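Methanol--corrinoid protein co-methyltransferase (Methanosarcina barkeri, PDB 2I2X) transfers the methyl group of methanol to the cob(I)amide carried by its partner protein MtaC, a zinc-dependent step of methanogenesis from methanol. Local coordinates at residues Thr7-Ala12 and Lys277-Met282; Ile188-Ser193 and Asn388-Ala393; Glu287-Thr292 and Met299-Met304. All blocks are in the same frame, centred on the assembly; numbering follows the deposited sequence.

The three contacts tie together parts of one TIM-barrel subunit. Contact 3 joins two turns of the loop beyond barrel strand 285-287 and is the one near the active site: the side chain of Glu287 lies about 6 Å from the bound zinc ion and about 4 Å from that of Cys269, a zinc ligand. Contacts 1 and 2 lie away from the metal and corrinoid sites, each centred about 17 Å from the centre of the chain, where they attach the N-terminal segment and a C-terminal helix to the barrel's helices. The centres of contacts 1 and 3 are about 23 Å apart; contacts 2 and 3, about 27 Å apart, fall on opposite sides of the chain's centre.

Contact 1 (Thr7-Ala12 and Lys277-Met282); sequences TSMAYA and KAITGM
Ala10 docks on the C-terminal turn of helix 273-280 through its backbone: Ala10 N donates to Ile279 O over 2.9 Å, with an N-H...O angle of 152°. The methyl of Ala10 then settles against the turn where the helix stops, its CB 3.4 Å from Gly281 N. Gly281, the first residue past the helix, has positive phi (71°) and lies close to that methyl.

Met9 and Tyr11 flank this bond. The side chain of Met9 is bent at its second and third torsions, and this folds it back over the helix, where CE lies 3.3 Å from Ala278 O and 3.8 Å from Ala278 CB; SD passes Ile279 CG1 at a slant. Tyr11 turns a ring edge to the helix end: its CE2 is 3.5 Å from Lys277 O, and both Lys277 O and Ala278 O lie near the plane of the ring. Beyond, Tyr11 OH rests 3.7 Å from Lys277 CE, beside an extended lysine chain whose ammonium goes on to a salt bridge with Asp308 and to the backbone oxygens of Thr18, Val21 and Cys306.

Bonds within the helix end position the surface that receives the loop. Gly281 N reaches back to Lys277 O, and Thr280 OG1 accepts from Met282 N at 3.1 Å, an ST turn, while also bonding to Val276 O one turn earlier. An irregular N-terminal segment is thereby fitted to the close of a TIM-barrel helix. Around them, Tyr376 and Val383 of helix 372-383 touch Met9, Leu255 of helix 240-259 packs against Ile279 and Thr280, and Ser22 of strand 21-22 meets Tyr11 and Lys277.

Contact 2 (Ile188-Ser193 and Asn388-Ala393); sequences IGCLGS and NIYLRA
A water molecule takes the place of a direct hydrogen bond between Ser193 and Ile389, in an interface where no direct hydrogen bond runs from one segment to the other. Two helices meet here, 181-210 of the TIM barrel and 389-409 of the C-terminal helical part; they run in roughly opposite directions, at 142°, with the axes of their short segments 8.6 Å apart. The water donates to Ser193 OG and to Ile389 O, and accepts from Arg392 NE at 2.7 Å in the plane of the guanidinium. The farther end of that arginine is anchored by a salt bridge to Glu259.

Close approach of the backbones depends on small residues. Gly189 CA lies 4.0 Å from Ala393 CB, and the methyl of Ala393 rests directly on the glycine backbone. Nearby, Ile389 points at the barrel helix; its CG1 is held between the backbone N and the carbonyl carbon (chi1 57°), which carries CD1 to 4.0 Å from Ser193 CB. Separately, Cys190 meets Tyr390 in a sulfur-aromatic contact at the ring edge: SG is 5.2 Å from the ring centroid and 76° off its normal. Tyr390 is itself stacked on Phe439 of helix 436-450 and bonded through its hydroxyl to Pro433 O.

Each partner is also braced internally. Asn388 is the N-cap of helix 389-409, its OD1 accepting from Leu391 N at 2.8 Å. Ser193, in a helix with a pi-type turn at 188-192, directs its hydroxyl back along its own chain, and Ser193 OG donates to Gly189 O at 2.7 Å.

Contact 3 (Glu287-Thr292 and Met299-Met304); sequences EGKTST and MGNLVM
Lys289, Gly300 and Val303 bring together two turns of the loop following TIM-barrel strand 285-287. Lys289 N donates to Gly300 O at 2.9 Å and an angle of 162°. In the lysine side chain, a chi1 of 77° tucks CG over the residue's own backbone, and the rest runs extended alongside two neighbours: it slants past Asn301, and meets Met304 at about a right angle, Lys289 CE lying 3.5 Å from Met304 CE. Its ammonium ends in a salt bridge with Asp336 of the second subunit, so this buried lysine also serves the contact between the two MtaB copies.

Val303 packs on the backbone just before the lysine, its CG2 resting 3.4 Å from Glu287 O and 3.7 Å from Gly288 CA. The side chain of Glu287 lies about 6 Å from the zinc ion; its carboxylate is hydrogen-bonded to His295, and Cys269, a zinc ligand, packs beside it. Gly288 O is gripped twice from the following turn, by Ser291 N and, on a lone pair in the carbonyl plane, by Ser291 OG, each at 2.8 Å.

Contact 1 (Thr7-Ala12 and Lys277-Met282)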
loop_
_atom_site.group_PDB
_atom_site.type_symbol
_atom_site.label_atom_id
_atom_site.label_comp_id
_atom_site.label_asym_id
_atom_site.label_seq_id
_atom_site.Cartn_x
_atom_site.Cartn_y
_atom_site.Cartn_z
ATOM N N THR A 7 -13.904 -36.875 -9.938
ATOM C CA THR A 7 -14.414 -37.901 -9.012
ATOM C C THR A 7 -13.271 -38.466 -8.208
ATOM O O THR A 7 -13.426 -39.458 -7.492
ATOM C CB THR A 7 -15.254 -39.026 -9.736
ATOM O OG1 THR A 7 -14.551 -39.489 -10.893
ATOM C CG2 THR A 7 -16.615 -38.467 -10.210
ATOM N N SER A 8 -12.107 -37.824 -8.319
ATOM C CA SER A 8 -10.977 -38.170 -7.458
ATOM C C SER A 8 -10.126 -36.935 -7.217
ATOM O O SER A 8 -10.339 -35.923 -7.883
ATOM C CB SER A 8 -10.165 -39.340 -8.028
ATOM O OG SER A 8 -9.835 -39.080 -9.365
ATOM N N MET A 9 -9.221 -37.016 -6.236
ATOM C CA MET A 9 -8.318 -35.930 -5.846
ATOM C C MET A 9 -6.958 -36.075 -6.547
ATOM O O MET A 9 -6.382 -37.150 -6.561
ATOM C CB MET A 9 -8.050 -35.984 -4.329
ATOM C CG MET A 9 -9.243 -36.034 -3.379
ATOM S SD MET A 9 -10.113 -34.495 -3.393
ATOM C CE MET A 9 -8.943 -33.348 -2.637
ATOM N N ALA A 10 -6.438 -34.986 -7.099
ATOM C CA ALA A 10 -5.095 -34.933 -7.683
ATOM C C ALA A 10 -3.994 -35.266 -6.694
ATOM O O ALA A 10 -2.976 -35.833 -7.066
ATOM C CB ALA A 10 -4.841 -33.560 -8.255
ATOM N N TYR A 11 -4.190 -34.904 -5.443
ATOM C CA TYR A 11 -3.213 -35.131 -4.416
ATOM C C TYR A 11 -3.693 -36.261 -3.514
ATOM O O TYR A 11 -4.872 -36.331 -3.193
ATOM C CB TYR A 11 -3.063 -33.854 -3.558
ATOM C CG TYR A 11 -2.369 -32.708 -4.229
ATOM C CD1 TYR A 11 -0.970 -32.593 -4.207
ATOM C CD2 TYR A 11 -3.096 -31.716 -4.869
ATOM C CE1 TYR A 11 -0.320 -31.509 -4.844
ATOM C CE2 TYR A 11 -2.460 -30.633 -5.513
ATOM C CZ TYR A 11 -1.084 -30.534 -5.481
ATOM O OH TYR A 11 -0.489 -29.469 -6.122
ATOM N N ALA A 12 -2.775 -37.105 -3.047
ATOM C CA ALA A 12 -3.146 -38.235 -2.185
ATOM C C ALA A 12 -3.572 -37.818 -0.789
ATOM O O ALA A 12 -4.357 -38.515 -0.165
ATOM C CB ALA A 12 -1.999 -39.244 -2.100
ATOM N N LYS A 277 -7.568 -26.404 -5.968
ATOM C CA LYS A 277 -6.219 -26.908 -6.161
ATOM C C LYS A 277 -6.112 -28.316 -5.646
ATOM O O LYS A 277 -5.562 -29.172 -6.341
ATOM C CB LYS A 277 -5.172 -26.024 -5.472
ATOM C CG LYS A 277 -3.744 -26.499 -5.741
ATOM C CD LYS A 277 -2.710 -25.471 -5.386
ATOM C CE LYS A 277 -1.275 -25.918 -5.739
ATOM N NZ LYS A 277 -0.335 -24.821 -5.397
ATOM N N ALA A 278 -6.606 -28.556 -4.433
ATOM C CA ALA A 278 -6.628 -29.917 -3.868
ATOM C C ALA A 278 -7.322 -30.941 -4.787
ATOM O O ALA A 278 -6.857 -32.069 -4.922
ATOM C CB ALA A 278 -7.280 -29.926 -2.481
ATOM N N ILE A 279 -8.423 -30.554 -5.429
ATOM C CA ILE A 279 -9.077 -31.443 -6.344
ATOM C C ILE A 279 -8.295 -31.580 -7.653
ATOM O O ILE A 279 -7.990 -32.694 -8.084
ATOM C CB ILE A 279 -10.534 -30.979 -6.628
ATOM C CG1 ILE A 279 -11.381 -31.051 -5.356
ATOM C CG2 ILE A 279 -11.167 -31.811 -7.706
ATOM C CD1 ILE A 279 -12.688 -30.323 -5.477
ATOM N N THR A 280 -7.969 -30.448 -8.275
ATOM C CA THR A 280 -7.473 -30.444 -9.656
ATOM C C THR A 280 -5.961 -30.606 -9.827
ATOM O O THR A 280 -5.503 -31.030 -10.908
ATOM C CB THR A 280 -7.841 -29.134 -10.385
ATOM O OG1 THR A 280 -7.206 -28.038 -9.728
ATOM C CG2 THR A 280 -9.350 -28.891 -10.399
ATOM N N GLY A 281 -5.182 -30.228 -8.812
ATOM C CA GLY A 281 -3.720 -30.229 -8.951
ATOM C C GLY A 281 -3.247 -29.127 -9.872
ATOM O O GLY A 281 -2.109 -29.152 -10.356
ATOM N N MET A 282 -4.129 -28.154 -10.111
ATOM C CA MET A 282 -3.851 -27.021 -10.982
ATOM C C MET A 282 -3.431 -25.802 -10.156
ATOM O O MET A 282 -3.823 -25.693 -8.966
ATOM C CB MET A 282 -5.077 -26.681 -11.815
ATOM C CG MET A 282 -5.244 -27.618 -12.986
ATOM S SD MET A 282 -6.880 -27.508 -13.715
ATOM C CE MET A 282 -6.752 -28.700 -15.028
#

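Contact 2 (Ile188-Ser193 and Asn388-Ala393)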
loop_
_atom_site.group_PDB
_atom_site.type_symbol
_atom_site.label_atom_id
_atom_site.label_comp_id
_atom_site.label_asym_id
_atom_site.label_seq_id
_atom_site.Cartn_x
_atom_site.Cartn_y
_atom_site.Cartn_z
ATOM N N ILE A 188 -25.512 -20.522 -5.885
ATOM C CA ILE A 188 -24.091 -20.748 -6.116
ATOM C C ILE A 188 -23.847 -22.142 -6.694
ATOM O O ILE A 188 -23.268 -22.310 -7.774
ATOM C CB ILE A 188 -23.249 -20.567 -4.785
ATOM C CG1 ILE A 188 -23.547 -19.211 -4.117
ATOM C CG2 ILE A 188 -21.790 -20.788 -5.048
ATOM C CD1 ILE A 188 -22.979 -19.086 -2.710
ATOM N N GLY A 189 -24.270 -23.146 -5.947
ATOM C CA GLY A 189 -24.064 -24.538 -6.354
ATOM C C GLY A 189 -24.776 -24.923 -7.646
ATOM O O GLY A 189 -24.181 -25.545 -8.502
ATOM N N CYS A 190 -26.032 -24.529 -7.815
ATOM C CA CYS A 190 -26.770 -25.011 -8.983
ATOM C C CYS A 190 -26.731 -24.046 -10.159
ATOM O O CYS A 190 -26.141 -24.351 -11.210
ATOM C CB CYS A 190 -28.194 -25.408 -8.587
ATOM S SG CYS A 190 -28.179 -26.609 -7.195
ATOM N N LEU A 191 -27.333 -22.868 -9.979
ATOM C CA LEU A 191 -27.392 -21.934 -11.077
ATOM C C LEU A 191 -25.972 -21.610 -11.486
ATOM O O LEU A 191 -25.620 -21.758 -12.670
ATOM C CB LEU A 191 -28.154 -20.684 -10.706
ATOM C CG LEU A 191 -29.596 -20.818 -10.221
ATOM C CD1 LEU A 191 -30.149 -19.423 -9.929
ATOM C CD2 LEU A 191 -30.504 -21.568 -11.224
ATOM N N GLY A 192 -25.136 -21.235 -10.510
ATOM C CA GLY A 192 -23.727 -20.943 -10.768
ATOM C C GLY A 192 -23.038 -22.000 -11.608
ATOM O O GLY A 192 -22.390 -21.692 -12.601
ATOM N N SER A 193 -23.160 -23.256 -11.205
ATOM C CA SER A 193 -22.492 -24.346 -11.917
ATOM C C SER A 193 -22.967 -24.494 -13.384
ATOM O O SER A 193 -22.168 -24.752 -14.300
ATOM C CB SER A 193 -22.687 -25.652 -11.140
ATOM O OG SER A 193 -21.924 -25.675 -9.915
ATOM N N ASN A 388 -22.596 -35.152 -9.799
ATOM C CA ASN A 388 -23.811 -34.501 -9.383
ATOM C C ASN A 388 -23.522 -33.090 -8.813
ATOM O O ASN A 388 -22.984 -32.947 -7.689
ATOM C CB ASN A 388 -24.420 -35.398 -8.308
ATOM C CG ASN A 388 -25.845 -35.021 -7.952
ATOM O OD1 ASN A 388 -26.134 -33.861 -7.634
ATOM N ND2 ASN A 388 -26.746 -36.013 -7.970
ATOM N N ILE A 389 -23.895 -32.051 -9.560
ATOM C CA ILE A 389 -23.535 -30.681 -9.169
ATOM C C ILE A 389 -24.264 -30.154 -7.941
ATOM O O ILE A 389 -23.716 -29.315 -7.202
ATOM C CB ILE A 389 -23.667 -29.661 -10.334
ATOM C CG1 ILE A 389 -25.098 -29.640 -10.917
ATOM C CG2 ILE A 389 -22.618 -29.951 -11.412
ATOM C CD1 ILE A 389 -25.345 -28.506 -11.919
ATOM N N TYR A 390 -25.500 -30.599 -7.727
ATOM C CA TYR A 390 -26.215 -30.211 -6.516
ATOM C C TYR A 390 -25.653 -30.955 -5.318
ATOM O O TYR A 390 -25.254 -30.359 -4.316
ATOM C CB TYR A 390 -27.693 -30.538 -6.667
ATOM C CG TYR A 390 -28.478 -30.677 -5.380
ATOM C CD1 TYR A 390 -28.781 -29.568 -4.613
ATOM C CD2 TYR A 390 -28.938 -31.917 -4.954
ATOM C CE1 TYR A 390 -29.503 -29.669 -3.450
ATOM C CE2 TYR A 390 -29.690 -32.044 -3.767
ATOM C CZ TYR A 390 -29.973 -30.897 -3.025
ATOM O OH TYR A 390 -30.717 -30.965 -1.856
ATOM N N LEU A 391 -25.640 -32.274 -5.421
ATOM C CA LEU A 391 -25.258 -33.105 -4.314
ATOM C C LEU A 391 -23.817 -32.863 -3.874
ATOM O O LEU A 391 -23.540 -32.883 -2.676
ATOM C CB LEU A 391 -25.517 -34.582 -4.645
ATOM C CG LEU A 391 -25.349 -35.606 -3.508
ATOM C CD1 LEU A 391 -26.112 -35.217 -2.244
ATOM C CD2 LEU A 391 -25.715 -37.020 -3.978
ATOM N N ARG A 392 -22.898 -32.670 -4.818
ATOM C CA ARG A 392 -21.504 -32.354 -4.441
ATOM C C ARG A 392 -21.406 -31.040 -3.666
ATOM O O ARG A 392 -20.659 -30.938 -2.695
ATOM C CB ARG A 392 -20.537 -32.390 -5.640
ATOM C CG ARG A 392 -20.585 -31.220 -6.594
ATOM C CD ARG A 392 -19.874 -31.599 -7.924
ATOM N NE ARG A 392 -19.619 -30.423 -8.751
ATOM C CZ ARG A 392 -18.757 -30.367 -9.764
ATOM N NH1 ARG A 392 -18.061 -31.431 -10.144
ATOM N NH2 ARG A 392 -18.586 -29.226 -10.401
ATOM N N ALA A 393 -22.190 -30.054 -4.085
ATOM C CA ALA A 393 -22.257 -28.772 -3.413
ATOM C C ALA A 393 -22.867 -28.888 -2.018
ATOM O O ALA A 393 -22.371 -28.272 -1.035
ATOM C CB ALA A 393 -23.018 -27.759 -4.263
HETATM O O HOH W 1 -21.163 -28.225 -8.247
#

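Contact 3 (Glu287-Thr292 and Met299-Met304)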
loop_
_atom_site.group_PDB
_atom_site.type_symbol
_atom_site.label_atom_id
_atom_site.label_comp_id
_atom_site.label_asym_id
_atom_site.label_seq_id
_atom_site.Cartn_x
_atom_site.Cartn_y
_atom_site.Cartn_z
ATOM N N GLU A 287 -4.900 -14.039 -2.773
ATOM C CA GLU A 287 -4.708 -12.677 -2.278
ATOM C C GLU A 287 -5.058 -12.641 -0.804
ATOM O O GLU A 287 -6.022 -13.286 -0.372
ATOM C CB GLU A 287 -5.610 -11.691 -3.015
ATOM C CG GLU A 287 -7.098 -11.941 -2.803
ATOM C CD GLU A 287 -7.957 -11.163 -3.776
ATOM O OE1 GLU A 287 -7.596 -11.119 -4.965
ATOM O OE2 GLU A 287 -8.969 -10.567 -3.357
ATOM N N GLY A 288 -4.296 -11.875 -0.033
ATOM C CA GLY A 288 -4.556 -11.758 1.384
ATOM C C GLY A 288 -3.933 -10.509 1.958
ATOM O O GLY A 288 -4.272 -9.395 1.574
ATOM N N LYS A 289 -2.979 -10.702 2.850
ATOM C CA LYS A 289 -2.369 -9.583 3.562
ATOM C C LYS A 289 -1.859 -8.448 2.658
ATOM O O LYS A 289 -1.812 -7.295 3.107
ATOM C CB LYS A 289 -1.249 -10.084 4.473
ATOM C CG LYS A 289 0.037 -10.425 3.773
ATOM C CD LYS A 289 1.134 -10.518 4.781
ATOM C CE LYS A 289 2.297 -11.358 4.301
ATOM N NZ LYS A 289 3.209 -11.664 5.469
ATOM N N THR A 290 -1.449 -8.784 1.427
ATOM C CA THR A 290 -0.910 -7.822 0.486
ATOM C C THR A 290 -1.942 -7.418 -0.587
ATOM O O THR A 290 -1.591 -6.927 -1.677
ATOM C CB THR A 290 0.413 -8.296 -0.126
ATOM O OG1 THR A 290 1.275 -8.737 0.923
ATOM C CG2 THR A 290 1.137 -7.132 -0.872
ATOM N N SER A 291 -3.220 -7.594 -0.257
ATOM C CA SER A 291 -4.307 -7.040 -1.099
ATOM C C SER A 291 -5.155 -6.055 -0.289
ATOM O O SER A 291 -6.274 -5.725 -0.690
ATOM C CB SER A 291 -5.181 -8.152 -1.728
ATOM O OG SER A 291 -5.818 -8.927 -0.714
ATOM N N THR A 292 -4.627 -5.582 0.832
ATOM C CA THR A 292 -5.387 -4.665 1.702
ATOM C C THR A 292 -5.744 -3.328 1.044
ATOM O O THR A 292 -6.659 -2.648 1.509
ATOM C CB THR A 292 -4.652 -4.383 3.043
ATOM O OG1 THR A 292 -3.299 -3.963 2.767
ATOM C CG2 THR A 292 -4.650 -5.633 3.934
ATOM N N MET A 299 -7.870 -13.690 6.785
ATOM C CA MET A 299 -6.946 -14.793 6.500
ATOM C C MET A 299 -5.706 -14.349 5.725
ATOM O O MET A 299 -5.294 -15.010 4.758
ATOM C CB MET A 299 -7.658 -15.985 5.807
ATOM C CG MET A 299 -8.465 -15.679 4.501
ATOM S SD MET A 299 -9.977 -14.723 4.806
ATOM C CE MET A 299 -11.122 -15.718 3.783
ATOM N N GLY A 300 -5.075 -13.255 6.191
ATOM C CA GLY A 300 -4.032 -12.553 5.453
ATOM C C GLY A 300 -2.869 -13.432 5.032
ATOM O O GLY A 300 -2.370 -13.277 3.914
ATOM N N ASN A 301 -2.429 -14.325 5.938
ATOM C CA ASN A 301 -1.257 -15.172 5.725
ATOM C C ASN A 301 -1.658 -16.570 5.293
ATOM O O ASN A 301 -0.998 -17.191 4.470
ATOM C CB ASN A 301 -0.416 -15.296 6.994
ATOM C CG ASN A 301 0.337 -14.018 7.369
ATOM O OD1 ASN A 301 0.226 -13.530 8.492
ATOM N ND2 ASN A 301 1.129 -13.502 6.455
ATOM N N LEU A 302 -2.754 -17.079 5.841
ATOM C CA LEU A 302 -3.141 -18.436 5.566
ATOM C C LEU A 302 -3.278 -18.722 4.061
ATOM O O LEU A 302 -2.888 -19.807 3.612
ATOM C CB LEU A 302 -4.423 -18.767 6.303
ATOM C CG LEU A 302 -5.081 -20.134 6.064
ATOM C CD1 LEU A 302 -5.843 -20.538 7.276
ATOM C CD2 LEU A 302 -5.966 -20.121 4.826
ATOM N N VAL A 303 -3.808 -17.776 3.286
ATOM C CA VAL A 303 -4.035 -18.010 1.858
ATOM C C VAL A 303 -2.751 -18.201 1.024
ATOM O O VAL A 303 -2.834 -18.561 -0.162
ATOM C CB VAL A 303 -4.861 -16.853 1.211
ATOM C CG1 VAL A 303 -6.334 -16.949 1.636
ATOM C CG2 VAL A 303 -4.267 -15.474 1.580
ATOM N N MET A 304 -1.580 -17.950 1.612
ATOM C CA MET A 304 -0.325 -18.095 0.875
ATOM C C MET A 304 0.087 -19.563 0.894
ATOM O O MET A 304 0.915 -20.010 0.072
ATOM C CB MET A 304 0.824 -17.254 1.494
ATOM C CG MET A 304 0.777 -15.730 1.274
ATOM S SD MET A 304 2.182 -14.697 1.870
ATOM C CE MET A 304 1.778 -14.775 3.589
#